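Local coordinates for hypothetical protein BACOVA_04980 (Bacteroides ovatus, PDB 3UFI), which is probably a fimbrial (FimA-like) subunit that assembles into pili and takes part in cell adhesion, at residues Y102-Q105 / G106-T110. Numbering follows the deposited sequence.
Sequences YPYQ and GANGT
The phenol oxygen of Y104, hydrogen-bonded to the carbonyl O of N65, also meets the chain that follows it, its OH lying 3.2 Å from N108 OD1. That approach is a contact and not a bond; N108 OD1 is itself hydrogen-bonded to the backbone N of Q67. The same Y104 OH comes within 3.3 Å of A107 C. Ring and carboxamide stand nearly perpendicular, their planes 82° apart. Y104 carries CG anti to its own backbone N (chi1 -174°), which sends the ring forward along G106 and A107. Y104 CE2 thereby comes within 3.4 Å of G106 O, which approaches the ring obliquely. N108 reaches back with CG beside its backbone N (chi1 -80°), bringing OD1 to the hydroxyl. A leucine in place of Y104 would probably leave the N65 carbonyl without its phenol partner and open a gap beside G106 O and N108 OD1. Backbone geometry shapes the rest: G106 has a positive phi, where a side chain would jam against the preceding carbonyl, and A107 to T110 form a type II turn with G109 at its third position. N65 ND2 also binds Q105 O and A107 O, tying this surface loop, which leaves strand 95-102 through the cis peptide before P103, to the residues entering strand 66-72; Y104 packs on R43 and Q67, against the mixed sheet of this fimbrillin-like protein, beside strands 43-51 and 66-72.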
loop_
_atom_site.group_PDB
_atom_site.type_symbol
_atom_site.label_atom_id
_atom_site.label_comp_id
_atom_site.label_asym_id
_atom_site.label_seq_id
_atom_site.Cartn_x
_atom_site.Cartn_y
_atom_site.Cartn_z
ATOM N N TYR A 102 -4.757 -3.689 -5.200
ATOM C CA TYR A 102 -3.848 -4.678 -4.634
ATOM C C TYR A 102 -3.854 -4.478 -3.113
ATOM O O TYR A 102 -3.937 -3.331 -2.699
ATOM C CB TYR A 102 -2.422 -4.486 -5.224
ATOM C CG TYR A 102 -1.334 -5.204 -4.448
ATOM C CD1 TYR A 102 -0.766 -4.633 -3.304
ATOM C CD2 TYR A 102 -0.905 -6.480 -4.823
ATOM C CE1 TYR A 102 0.171 -5.323 -2.539
ATOM C CE2 TYR A 102 0.038 -7.177 -4.063
ATOM C CZ TYR A 102 0.561 -6.599 -2.918
ATOM O OH TYR A 102 1.508 -7.259 -2.183
ATOM N N PRO A 103 -3.681 -5.505 -2.248
ATOM C CA PRO A 103 -3.653 -6.953 -2.539
ATOM C C PRO A 103 -5.070 -7.504 -2.681
ATOM O O PRO A 103 -5.969 -7.177 -1.881
ATOM C CB PRO A 103 -2.933 -7.557 -1.311
ATOM C CG PRO A 103 -2.913 -6.482 -0.236
ATOM C CD PRO A 103 -3.611 -5.253 -0.791
ATOM N N TYR A 104 -5.264 -8.387 -3.670
ATOM C CA TYR A 104 -6.559 -9.027 -3.870
ATOM C C TYR A 104 -7.079 -9.731 -2.620
ATOM O O TYR A 104 -6.329 -10.399 -1.911
ATOM C CB TYR A 104 -6.470 -10.098 -4.975
ATOM C CG TYR A 104 -7.821 -10.690 -5.320
ATOM C CD1 TYR A 104 -8.678 -10.041 -6.198
ATOM C CD2 TYR A 104 -8.256 -11.890 -4.742
ATOM C CE1 TYR A 104 -9.927 -10.566 -6.516
ATOM C CE2 TYR A 104 -9.515 -12.418 -5.040
ATOM C CZ TYR A 104 -10.330 -11.764 -5.960
ATOM O OH TYR A 104 -11.566 -12.216 -6.303
ATOM N N GLN A 105 -8.387 -9.663 -2.421
ATOM C CA GLN A 105 -9.088 -10.494 -1.457
ATOM C C GLN A 105 -10.509 -10.695 -1.968
ATOM O O GLN A 105 -10.975 -9.945 -2.825
ATOM C CB GLN A 105 -9.040 -9.942 -0.027
ATOM C CG GLN A 105 -9.877 -8.705 0.229
ATOM C CD GLN A 105 -9.953 -8.458 1.712
ATOM O OE1 GLN A 105 -10.946 -8.761 2.382
ATOM N NE2 GLN A 105 -8.888 -7.918 2.254
ATOM N N GLY A 106 -11.184 -11.700 -1.447
ATOM C CA GLY A 106 -12.565 -11.902 -1.799
ATOM C C GLY A 106 -12.811 -12.902 -2.881
ATOM O O GLY A 106 -11.978 -13.766 -3.145
ATOM N N ALA A 107 -14.003 -12.791 -3.480
ATOM C CA ALA A 107 -14.501 -13.725 -4.473
ATOM C C ALA A 107 -14.773 -13.009 -5.800
ATOM O O ALA A 107 -14.964 -11.789 -5.815
ATOM C CB ALA A 107 -15.758 -14.396 -3.941
ATOM N N ASN A 108 -14.724 -13.745 -6.926
ATOM C CA ASN A 108 -14.986 -13.134 -8.242
ATOM C C ASN A 108 -16.470 -12.798 -8.361
ATOM O O ASN A 108 -17.317 -13.594 -7.935
ATOM C CB ASN A 108 -14.588 -14.080 -9.385
ATOM C CG ASN A 108 -13.132 -14.139 -9.725
ATOM O OD1 ASN A 108 -12.304 -13.382 -9.220
ATOM N ND2 ASN A 108 -12.801 -15.009 -10.663
ATOM N N GLY A 109 -16.763 -11.629 -8.925
ATOM C CA GLY A 109 -18.144 -11.189 -9.141
ATOM C C GLY A 109 -18.747 -10.402 -8.000
ATOM O O GLY A 109 -19.887 -9.952 -8.110
ATOM N N THR A 110 -17.994 -10.230 -6.902
ATOM C CA THR A 110 -18.452 -9.504 -5.708
ATOM C C THR A 110 -17.370 -8.627 -5.132
ATOM O O THR A 110 -16.237 -9.097 -4.971
ATOM C CB THR A 110 -18.887 -10.452 -4.563
ATOM O OG1 THR A 110 -19.437 -11.643 -5.062
ATOM C CG2 THR A 110 -19.825 -9.779 -3.578
#